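Local coordinates for 3,6-diketocamphane 1,6-monooxygenase (Pseudomonas putida, PDB 4UWM), which catalyses the FMNH2- and oxygen-dependent Baeyer-Villiger oxidation of a diketocamphane to its lactone, in the bacterial breakdown of (-)-camphor, at residues G202-Y205 and N206-S209; G278-F281 and E282-I286; I288-F292 and G293-G297; V307-D310 and L311-V315. All blocks are in the same frame, centred on the assembly; numbering follows the deposited sequence.

Interaction 1 of 4, residues G202-Y205 and N206-S209; sequences GFSY and NSPS. With FMN (flavin mononucleotide), chain C.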
loop_
_atom_site.group_PDB
_atom_site.type_symbol
_atom_site.label_atom_id
_atom_site.label_comp_id
_atom_site.label_asym_id
_atom_site.label_seq_id
_atom_site.Cartn_x
_atom_site.Cartn_y
_atom_site.Cartn_z
ATOM N N GLY A 202 6.203 22.210 8.100
ATOM C CA GLY A 202 7.260 22.931 8.814
ATOM C C GLY A 202 7.022 22.932 10.324
ATOM O O GLY A 202 5.868 22.984 10.787
ATOM N N PHE A 203 8.105 22.832 11.096
ATOM C CA PHE A 203 7.981 22.997 12.544
ATOM C C PHE A 203 8.848 24.110 13.113
ATOM O O PHE A 203 8.354 24.888 13.936
ATOM C CB PHE A 203 8.169 21.700 13.349
ATOM C CG PHE A 203 7.943 21.885 14.835
ATOM C CD1 PHE A 203 6.656 22.102 15.339
ATOM C CD2 PHE A 203 9.017 21.877 15.729
ATOM C CE1 PHE A 203 6.448 22.289 16.701
ATOM C CE2 PHE A 203 8.813 22.066 17.089
ATOM C CZ PHE A 203 7.528 22.275 17.575
ATOM N N SER A 204 10.100 24.225 12.666
ATOM C CA SER A 204 11.009 25.228 13.219
ATOM C C SER A 204 10.582 26.663 12.884
ATOM O O SER A 204 9.804 26.886 11.950
ATOM C CB SER A 204 12.458 24.941 12.813
ATOM O OG SER A 204 12.667 25.205 11.440
ATOM N N TYR A 205 11.068 27.616 13.686
ATOM C CA TYR A 205 10.688 29.028 13.589
ATOM C C TYR A 205 11.017 29.612 12.213
ATOM O O TYR A 205 10.124 30.086 11.496
ATOM C CB TYR A 205 11.372 29.832 14.707
ATOM C CG TYR A 205 10.962 31.286 14.755
ATOM C CD1 TYR A 205 9.704 31.656 15.233
ATOM C CD2 TYR A 205 11.826 32.292 14.316
ATOM C CE1 TYR A 205 9.317 32.985 15.274
ATOM C CE2 TYR A 205 11.446 33.625 14.354
ATOM C CZ TYR A 205 10.192 33.964 14.834
ATOM O OH TYR A 205 9.802 35.280 14.879
ATOM N N ASN A 206 12.305 29.573 11.868
ATOM C CA ASN A 206 12.774 29.955 10.540
ATOM C C ASN A 206 12.848 28.707 9.669
ATOM O O ASN A 206 13.905 28.095 9.538
ATOM C CB ASN A 206 14.144 30.642 10.617
ATOM C CG ASN A 206 14.112 31.946 11.393
ATOM O OD1 ASN A 206 13.227 32.781 11.204
ATOM N ND2 ASN A 206 15.093 32.130 12.267
ATOM N N SER A 207 11.713 28.335 9.084
ATOM C CA SER A 207 11.542 27.033 8.424
ATOM C C SER A 207 12.074 26.898 6.981
ATOM O O SER A 207 11.512 27.495 6.042
ATOM C CB SER A 207 10.066 26.633 8.485
ATOM O OG SER A 207 9.858 25.323 7.976
ATOM N N PRO A 208 13.136 26.083 6.795
ATOM C CA PRO A 208 13.634 25.755 5.455
ATOM C C PRO A 208 12.568 25.067 4.605
ATOM O O PRO A 208 12.529 25.263 3.383
ATOM C CB PRO A 208 14.790 24.787 5.736
ATOM C CG PRO A 208 15.226 25.110 7.122
ATOM C CD PRO A 208 13.949 25.434 7.843
ATOM N N SER A 209 11.708 24.274 5.255
ATOM C CA SER A 209 10.572 23.634 4.586
ATOM C C SER A 209 9.577 24.668 4.071
ATOM O O SER A 209 9.071 24.542 2.958
ATOM C CB SER A 209 9.883 22.628 5.514
ATOM O OG SER A 209 10.777 21.565 5.811
HETATM N N1 FMN C . 6.175 15.951 9.801
HETATM C C2 FMN C . 5.324 15.468 8.851
HETATM O O2 FMN C . 5.741 15.289 7.687
HETATM N N3 FMN C . 4.035 15.176 9.109
HETATM C C4 FMN C . 3.496 15.340 10.323
HETATM O O4 FMN C . 2.294 15.056 10.506
HETATM C C4A FMN C . 4.353 15.860 11.426
HETATM N N5 FMN C . 3.884 16.047 12.681
HETATM C C5A FMN C . 4.680 16.522 13.673
HETATM C C6 FMN C . 4.160 16.707 14.956
HETATM C C7 FMN C . 4.962 17.194 15.988
HETATM C C7M FMN C . 4.382 17.386 17.367
HETATM C C8 FMN C . 6.392 17.519 15.707
HETATM C C8M FMN C . 7.304 18.047 16.780
HETATM C C9 FMN C . 6.911 17.336 14.428
HETATM C C9A FMN C . 6.114 16.852 13.393
HETATM N N10 FMN C . 6.637 16.669 12.086
HETATM C C10 FMN C . 5.770 16.166 11.081
HETATM C "C1'" FMN C . 8.052 16.969 11.794
HETATM C "C2'" FMN C . 8.227 18.357 11.198
HETATM O "O2'" FMN C . 7.274 18.514 10.148
HETATM C "C3'" FMN C . 9.637 18.536 10.642
HETATM O "O3'" FMN C . 10.455 19.132 11.658
HETATM C "C4'" FMN C . 9.618 19.389 9.371
HETATM O "O4'" FMN C . 9.209 18.596 8.249
HETATM C "C5'" FMN C . 10.953 20.061 9.071
HETATM O "O5'" FMN C . 10.850 21.366 9.624
HETATM P P FMN C . 11.860 22.563 9.291
HETATM O O1P FMN C . 12.229 22.458 7.845
HETATM O O2P FMN C . 10.982 23.736 9.607
HETATM O O3P FMN C . 12.995 22.329 10.249
#
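Gly-202 and Ser-209 face each other across a hairpin-like loop, their CA atoms 5.4 Å apart, because the chain doubles back at Tyr-205 and Asn-206 and returns nearly antiparallel, the two legs 169° apart in direction. This is a phosphate-binding loop of the TIM-barrel type, running from the C-terminal end of strand 198-202 to the start of helix 208-216, and it wraps the FMN phosphate. The two legs share that anion. From the first leg, Ser-204 gives FMN O2P both its backbone N and its hydroxyl, OG lying 2.9 Å from FMN O2P; the Phe-203 N adds weak bonds to O2P and O5'. From the second, Ser-207 OG reaches FMN O2P at 2.5 Å, its OG turned anti to the backbone N (chi1 -174°), while also capping Met-210 N as the helix N-cap. The start of the helix thus faces the phosphate, an arrangement likely to favour its negative charge. Gly-202 CA lies close to Ser-207 OG, where a CB would collide with that hydroxyl. At the bend, Asn-206 lays its amide obliquely against the Tyr-205 ring, planes 66° apart, while its OD1 accepts from Arg-232. Phe-203 turns away from the second leg and receives the flavin methyl C8M over the centre of its ring. Ser-209 holds FMN O1P with its backbone N and with OG, the latter 2.7 Å from FMN O1P.

Interaction 2 of 4, residues G278-F281 and E282-I286; sequences GYCF and ERYLI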
loop_
_atom_site.group_PDB
_atom_site.type_symbol
_atom_site.label_atom_id
_atom_site.label_comp_id
_atom_site.label_asym_id
_atom_site.label_seq_id
_atom_site.Cartn_x
_atom_site.Cartn_y
_atom_site.Cartn_z
ATOM N N GLY A 278 -6.090 14.203 26.913
ATOM C CA GLY A 278 -5.330 14.458 28.130
ATOM C C GLY A 278 -4.394 13.330 28.476
ATOM O O GLY A 278 -3.290 13.577 28.946
ATOM N N TYR A 279 -4.828 12.088 28.240
ATOM C CA TYR A 279 -3.990 10.911 28.488
ATOM C C TYR A 279 -2.696 10.911 27.646
ATOM O O TYR A 279 -1.591 10.681 28.162
ATOM C CB TYR A 279 -4.774 9.598 28.262
ATOM C CG TYR A 279 -3.934 8.375 28.527
ATOM C CD1 TYR A 279 -3.670 7.952 29.834
ATOM C CD2 TYR A 279 -3.345 7.667 27.477
ATOM C CE1 TYR A 279 -2.864 6.847 30.084
ATOM C CE2 TYR A 279 -2.541 6.569 27.717
ATOM C CZ TYR A 279 -2.312 6.158 29.023
ATOM O OH TYR A 279 -1.522 5.064 29.260
ATOM N N CYS A 280 -2.850 11.161 26.347
ATOM C CA CYS A 280 -1.707 11.154 25.420
ATOM C C CYS A 280 -0.728 12.267 25.801
ATOM O O CYS A 280 0.471 12.030 25.955
ATOM C CB CYS A 280 -2.196 11.353 23.986
ATOM S SG CYS A 280 -0.852 11.384 22.770
ATOM N N PHE A 281 -1.256 13.474 25.981
ATOM C CA PHE A 281 -0.433 14.620 26.387
ATOM C C PHE A 281 0.300 14.412 27.694
ATOM O O PHE A 281 1.498 14.646 27.763
ATOM C CB PHE A 281 -1.245 15.910 26.413
ATOM C CG PHE A 281 -1.296 16.604 25.085
ATOM C CD1 PHE A 281 -0.305 17.506 24.727
ATOM C CD2 PHE A 281 -2.309 16.327 24.177
ATOM C CE1 PHE A 281 -0.335 18.146 23.500
ATOM C CE2 PHE A 281 -2.345 16.961 22.945
ATOM C CZ PHE A 281 -1.357 17.875 22.607
ATOM N N GLU A 282 -0.409 13.952 28.721
ATOM C CA GLU A 282 0.200 13.689 30.034
ATOM C C GLU A 282 1.263 12.608 29.996
ATOM O O GLU A 282 2.328 12.758 30.600
ATOM C CB GLU A 282 -0.876 13.260 31.029
ATOM C CG GLU A 282 -0.530 13.498 32.482
ATOM C CD GLU A 282 -0.875 14.904 32.900
ATOM O OE1 GLU A 282 -0.055 15.808 32.641
ATOM O OE2 GLU A 282 -1.977 15.102 33.453
ATOM N N ARG A 283 0.978 11.502 29.307
ATOM C CA ARG A 283 1.895 10.370 29.325
ATOM C C ARG A 283 3.052 10.501 28.349
ATOM O O ARG A 283 4.157 10.017 28.622
ATOM C CB ARG A 283 1.159 9.057 29.064
ATOM C CG ARG A 283 2.083 7.855 29.132
ATOM C CD ARG A 283 1.377 6.541 28.857
ATOM N NE ARG A 283 2.349 5.473 28.641
ATOM C CZ ARG A 283 2.041 4.234 28.274
ATOM N NH1 ARG A 283 0.769 3.883 28.083
ATOM N NH2 ARG A 283 3.010 3.346 28.114
ATOM N N TYR A 284 2.792 11.134 27.209
ATOM C CA TYR A 284 3.699 11.035 26.064
ATOM C C TYR A 284 4.209 12.395 25.604
ATOM O O TYR A 284 5.410 12.641 25.629
ATOM C CB TYR A 284 2.999 10.283 24.891
ATOM C CG TYR A 284 3.828 10.184 23.615
ATOM C CD1 TYR A 284 5.120 9.665 23.639
ATOM C CD2 TYR A 284 3.298 10.571 22.382
ATOM C CE1 TYR A 284 5.874 9.562 22.480
ATOM C CE2 TYR A 284 4.051 10.483 21.217
ATOM C CZ TYR A 284 5.333 9.971 21.276
ATOM O OH TYR A 284 6.093 9.864 20.133
ATOM N N LEU A 285 3.300 13.270 25.183
ATOM C CA LEU A 285 3.703 14.503 24.503
ATOM C C LEU A 285 4.340 15.571 25.392
ATOM O O LEU A 285 5.355 16.168 25.010
ATOM C CB LEU A 285 2.529 15.115 23.720
ATOM C CG LEU A 285 2.020 14.303 22.522
ATOM C CD1 LEU A 285 0.755 14.922 21.959
ATOM C CD2 LEU A 285 3.098 14.175 21.449
ATOM N N ILE A 286 3.723 15.844 26.544
ATOM C CA ILE A 286 4.210 16.921 27.412
ATOM C C ILE A 286 5.653 16.676 27.843
ATOM O O ILE A 286 6.478 17.570 27.659
ATOM C CB ILE A 286 3.244 17.253 28.581
ATOM C CG1 ILE A 286 2.057 18.057 28.050
ATOM C CG2 ILE A 286 3.947 18.049 29.674
ATOM C CD1 ILE A 286 0.808 17.997 28.912
#
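Tyr-279 and Arg-283, one turn apart on helix 276-291, run side by side and point the same way, with ring and guanidinium planes 80° apart. Both leave the helix with CG opposite the backbone N, and the extended arginine chain brings CD alongside the phenol so that Arg-283 NH1 donates to Tyr-279 OH at 2.8 Å. That bond is somewhat bent, 146° at the hydrogen, and the hydroxyl is tilted somewhat from the guanidinium plane. The second terminal nitrogen, NH2, forms a salt bridge with Glu-181 of the second subunit. Shortening Arg-283 to an alanine is likely to leave Glu-181 of the second subunit without its charge partner and the phenol without its donor.

Elsewhere on the helix the contact is apolar. Leu-285 sets its CD1 methyl squarely over one face of the Phe-281 ring, 3.6 Å from the centroid and 9° off the normal, a CH-pi contact. Ile-286 CG1 comes to the edge of that ring, and Ile-286 CD1 rests on Phe-281 CB. Cys-280 SG lies near the edge of the Tyr-284 ring and 4.0 Å from Leu-285 CD1.

The backbone widens into a pi-type turn at 282-285: Cys-280 O accepts from Tyr-284 N and Leu-285 N, which approach from opposite faces of its carbonyl plane, and Ile-286 N then bonds to Phe-281 O at 2.8 Å. Chemically, the helix is divided between a polar flank that ties it to the dimer partner and an apolar one, with Leu-285 close to FMN.

Interaction 3 of 4, residues I288-F292 and G293-G297; sequences IWRRF and GMMDG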
loop_
_atom_site.group_PDB
_atom_site.type_symbol
_atom_site.label_atom_id
_atom_site.label_comp_id
_atom_site.label_asym_id
_atom_site.label_seq_id
_atom_site.Cartn_x
_atom_site.Cartn_y
_atom_site.Cartn_z
ATOM N N ILE A 288 8.004 15.158 26.367
ATOM C CA ILE A 288 8.849 15.402 25.201
ATOM C C ILE A 288 8.947 16.901 24.918
ATOM O O ILE A 288 10.044 17.450 24.817
ATOM C CB ILE A 288 8.330 14.655 23.943
ATOM C CG1 ILE A 288 8.435 13.141 24.129
ATOM C CG2 ILE A 288 9.092 15.100 22.702
ATOM C CD1 ILE A 288 7.872 12.343 22.968
ATOM N N TRP A 289 7.791 17.553 24.792
ATOM C CA TRP A 289 7.720 18.972 24.496
ATOM C C TRP A 289 8.490 19.804 25.529
ATOM O O TRP A 289 9.191 20.756 25.165
ATOM C CB TRP A 289 6.267 19.432 24.413
ATOM C CG TRP A 289 5.542 18.943 23.216
ATOM C CD1 TRP A 289 5.945 17.953 22.358
ATOM C CD2 TRP A 289 4.264 19.395 22.732
ATOM N NE1 TRP A 289 5.009 17.773 21.367
ATOM C CE2 TRP A 289 3.969 18.644 21.570
ATOM C CE3 TRP A 289 3.343 20.363 23.165
ATOM C CZ2 TRP A 289 2.791 18.827 20.831
ATOM C CZ3 TRP A 289 2.165 20.549 22.422
ATOM C CH2 TRP A 289 1.908 19.787 21.263
ATOM N N ARG A 290 8.364 19.438 26.805
ATOM C CA ARG A 290 9.093 20.136 27.860
ATOM C C ARG A 290 10.600 19.935 27.732
ATOM O O ARG A 290 11.360 20.891 27.864
ATOM C CB ARG A 290 8.610 19.743 29.260
ATOM C CG ARG A 290 9.005 20.767 30.320
ATOM C CD ARG A 290 8.747 20.297 31.747
ATOM N NE ARG A 290 7.366 19.869 31.973
ATOM C CZ ARG A 290 6.331 20.688 32.138
ATOM N NH1 ARG A 290 6.493 22.007 32.097
ATOM N NH2 ARG A 290 5.122 20.180 32.340
ATOM N N ARG A 291 11.031 18.706 27.451
ATOM C CA ARG A 291 12.457 18.410 27.300
ATOM C C ARG A 291 13.130 19.214 26.178
ATOM O O ARG A 291 14.302 19.570 26.291
ATOM C CB ARG A 291 12.685 16.904 27.095
ATOM C CG ARG A 291 14.131 16.473 27.280
ATOM C CD ARG A 291 14.278 14.962 27.307
ATOM N NE ARG A 291 14.665 14.419 26.007
ATOM C CZ ARG A 291 14.903 13.132 25.765
ATOM N NH1 ARG A 291 14.789 12.231 26.733
ATOM N NH2 ARG A 291 15.252 12.740 24.549
ATOM N N PHE A 292 12.394 19.495 25.106
ATOM C CA PHE A 292 12.960 20.189 23.953
ATOM C C PHE A 292 12.425 21.612 23.819
ATOM O O PHE A 292 12.415 22.182 22.723
ATOM C CB PHE A 292 12.680 19.404 22.673
ATOM C CG PHE A 292 13.380 18.080 22.609
ATOM C CD1 PHE A 292 14.705 17.995 22.179
ATOM C CD2 PHE A 292 12.716 16.909 22.963
ATOM C CE1 PHE A 292 15.354 16.769 22.113
ATOM C CE2 PHE A 292 13.360 15.681 22.898
ATOM C CZ PHE A 292 14.680 15.612 22.475
ATOM N N GLY A 293 11.966 22.166 24.941
ATOM C CA GLY A 293 11.469 23.538 25.023
ATOM C C GLY A 293 10.442 23.908 23.981
ATOM O O GLY A 293 10.388 25.050 23.530
ATOM N N MET A 294 9.610 22.943 23.606
ATOM C CA MET A 294 8.634 23.149 22.541
ATOM C C MET A 294 7.371 23.891 22.968
ATOM O O MET A 294 6.515 24.200 22.137
ATOM C CB MET A 294 8.298 21.816 21.884
ATOM C CG MET A 294 9.478 21.231 21.120
ATOM S SD MET A 294 9.236 19.494 20.720
ATOM C CE MET A 294 7.723 19.602 19.771
ATOM N N MET A 295 7.256 24.191 24.260
ATOM C CA MET A 295 6.117 24.988 24.737
ATOM C C MET A 295 6.459 26.461 25.023
ATOM O O MET A 295 5.657 27.191 25.608
ATOM C CB MET A 295 5.459 24.321 25.945
ATOM C CG MET A 295 4.688 23.069 25.577
ATOM S SD MET A 295 4.059 22.167 26.985
ATOM C CE MET A 295 5.553 21.758 27.873
ATOM N N ASP A 296 7.641 26.883 24.583
ATOM C CA ASP A 296 8.129 28.250 24.792
ATOM C C ASP A 296 7.317 29.301 24.045
ATOM O O ASP A 296 7.077 30.389 24.570
ATOM C CB ASP A 296 9.602 28.357 24.405
ATOM C CG ASP A 296 10.524 27.695 25.415
ATOM O OD1 ASP A 296 10.040 27.036 26.355
ATOM O OD2 ASP A 296 11.753 27.829 25.264
ATOM N N GLY A 297 6.896 28.983 22.824
ATOM C CA GLY A 297 6.005 29.853 22.066
ATOM C C GLY A 297 4.675 30.031 22.773
ATOM O O GLY A 297 4.139 31.142 22.837
#
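A Schellman motif ends helix 276-291 here, with Gly-293 as its C-prime residue, and the methionines that follow fold back on the last turn. Met-294 N donates to Trp-289 O at 2.7 Å, a fairly straight bond of 158°. Inside it, Gly-293 N reaches Arg-290 O at 3.2 Å from well above the carbonyl plane. The positive phi of Gly-293, 51°, suits a residue without a side chain.

Met-294 crosses the Trp-289 indole at about a right angle. Its chain bends at the last torsion (chi3 58°), which drops the CE methyl over the face of the five-membered ring, 3.9 Å from the centroid, in a CH-pi contact; SD lies obliquely to the same ring in a Met-aromatic contact and also touches Phe-292 CB. Met-295 takes the rim of the indole instead, with CG at the indole edge, close to the ring plane, beside CE3, while its CE packs beside Arg-290 N and CB. A valine in place of Trp-289 would probably open a gap beneath the Met-294 methyl and leave that side chain less firmly held on this side.

Met-294 lines the flavin pocket and touches both FMN and Phe-203, whereas Trp-289 meets Phe-281 edge-to-face, so the indole lies between Phe-281 and the pocket residue Met-294. Its closest approach to Met-294 is at the pyrrole edge carbon, Trp-289 CD1, 3.5 Å from Met-294 CE.

Interaction 4 of 4, residues V307-D310 and L311-V315; sequences VDAD and LEFLV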
loop_
_atom_site.group_PDB
_atom_site.type_symbol
_atom_site.label_atom_id
_atom_site.label_comp_id
_atom_site.label_asym_id
_atom_site.label_seq_id
_atom_site.Cartn_x
_atom_site.Cartn_y
_atom_site.Cartn_z
ATOM N N VAL A 307 8.310 26.541 32.458
ATOM C CA VAL A 307 8.330 25.566 33.554
ATOM C C VAL A 307 6.919 25.319 34.111
ATOM O O VAL A 307 6.646 24.262 34.679
ATOM C CB VAL A 307 9.313 25.994 34.678
ATOM C CG1 VAL A 307 9.336 24.982 35.816
ATOM C CG2 VAL A 307 10.719 26.172 34.122
ATOM N N ASP A 308 6.020 26.287 33.924
ATOM C CA ASP A 308 4.645 26.199 34.423
ATOM C C ASP A 308 3.655 25.673 33.366
ATOM O O ASP A 308 2.438 25.661 33.597
ATOM C CB ASP A 308 4.178 27.565 34.956
ATOM C CG ASP A 308 5.189 28.215 35.901
ATOM O OD1 ASP A 308 5.794 27.497 36.727
ATOM O OD2 ASP A 308 5.370 29.452 35.820
ATOM N N ALA A 309 4.170 25.249 32.211
ATOM C CA ALA A 309 3.307 24.709 31.154
ATOM C C ALA A 309 2.958 23.247 31.437
ATOM O O ALA A 309 3.809 22.359 31.339
ATOM C CB ALA A 309 3.956 24.857 29.788
ATOM N N ASP A 310 1.704 23.017 31.810
ATOM C CA ASP A 310 1.196 21.672 32.054
ATOM C C ASP A 310 -0.103 21.476 31.273
ATOM O O ASP A 310 -0.499 22.340 30.488
ATOM C CB ASP A 310 0.996 21.425 33.559
ATOM C CG ASP A 310 0.015 22.404 34.202
ATOM O OD1 ASP A 310 -0.817 23.028 33.501
ATOM O OD2 ASP A 310 0.071 22.542 35.436
ATOM N N LEU A 311 -0.767 20.349 31.497
ATOM C CA LEU A 311 -1.948 19.988 30.722
ATOM C C LEU A 311 -3.029 21.064 30.766
ATOM O O LEU A 311 -3.502 21.512 29.722
ATOM C CB LEU A 311 -2.503 18.634 31.187
ATOM C CG LEU A 311 -3.760 18.076 30.520
ATOM C CD1 LEU A 311 -3.648 18.059 28.997
ATOM C CD2 LEU A 311 -4.034 16.678 31.059
ATOM N N GLU A 312 -3.400 21.491 31.974
ATOM C CA GLU A 312 -4.455 22.482 32.136
ATOM C C GLU A 312 -4.106 23.814 31.484
ATOM O O GLU A 312 -4.975 24.468 30.905
ATOM C CB GLU A 312 -4.807 22.681 33.621
ATOM C CG GLU A 312 -5.977 23.627 33.849
ATOM C CD GLU A 312 -6.589 23.513 35.233
ATOM O OE1 GLU A 312 -5.845 23.276 36.211
ATOM O OE2 GLU A 312 -7.827 23.661 35.337
ATOM N N PHE A 313 -2.837 24.208 31.557
ATOM C CA PHE A 313 -2.398 25.392 30.836
ATOM C C PHE A 313 -2.702 25.270 29.334
ATOM O O PHE A 313 -3.247 26.196 28.721
ATOM C CB PHE A 313 -0.910 25.668 31.053
ATOM C CG PHE A 313 -0.335 26.620 30.041
ATOM C CD1 PHE A 313 -0.641 27.978 30.089
ATOM C CD2 PHE A 313 0.479 26.156 29.008
ATOM C CE1 PHE A 313 -0.137 28.858 29.140
ATOM C CE2 PHE A 313 0.987 27.032 28.059
ATOM C CZ PHE A 313 0.679 28.384 28.124
ATOM N N LEU A 314 -2.336 24.126 28.757
ATOM C CA LEU A 314 -2.565 23.854 27.333
ATOM C C LEU A 314 -4.055 23.865 27.014
ATOM O O LEU A 314 -4.487 24.519 26.071
ATOM C CB LEU A 314 -1.916 22.514 26.921
ATOM C CG LEU A 314 -0.387 22.415 26.946
ATOM C CD1 LEU A 314 0.082 21.007 26.607
ATOM C CD2 LEU A 314 0.263 23.423 26.004
ATOM N N VAL A 315 -4.845 23.174 27.828
ATOM C CA VAL A 315 -6.296 23.136 27.626
ATOM C C VAL A 315 -6.938 24.523 27.688
ATOM O O VAL A 315 -7.829 24.834 26.893
ATOM C CB VAL A 315 -6.970 22.162 28.615
ATOM C CG1 VAL A 315 -8.461 22.077 28.362
ATOM C CG2 VAL A 315 -6.353 20.781 28.489
#
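Leu-311, the first residue of helix 311-317, follows directly on Asp-310. Glu-312 comes next and extends away from the cap; its CB passes 4.0 Å from Asp-310 OD1, and its carboxylate forms a salt bridge with Lys-269. Phe-313 has the main part on this segment. Its backbone N donates to Asp-310 OD1 at 3.0 Å in a nearly straight bond, 166° at the hydrogen. Asp-310 reaches it because CG sits between the backbone N and the carbonyl carbon (chi1 59°), which folds the carboxylate over the helix start. The Phe-313 ring lies beside the preceding loop, CD2 packing against Ala-309 CB at 3.8 Å, and its side chain also meets Tyr-298 and Ala-302. Leu-314 N closes the first helical turn on Asp-310 O at 3.1 Å, and its side chain turns to Phe-281 and Ile-286. Val-315 continues the ladder, its N bonding to Leu-311 O. The carboxylate's negative charge at this helix start would probably interact favourably with the helix dipole. An aspartate taking the backbone N three residues on, as here, is the classic helix N-cap.

Interaction 1 grips the FMN phosphate, and interaction 3 touches interaction 1 near the flavin: Phe-203 CZ lies 3.5 Å from Met-294 CE, their centres about 16 Å apart. Interactions 2 and 3 share helix 276-291 and touch where Phe-281 CE1 approaches Trp-289 CH2 at 3.6 Å. The side chains of Met-294 and Leu-285 come within about 3 Å and 5 Å of FMN. Interaction 4 stands behind them, the side chain of Leu-314 about 11 Å from FMN. It packs on interaction 2 through Ile-286 CG1 and Leu-314 CD1, 3.8 Å apart, and on interaction 3 through Met-295 SD and Ala-309 CB, 3.9 Å apart. Packing thus runs from the helix 311-317 cap inward to the flavin.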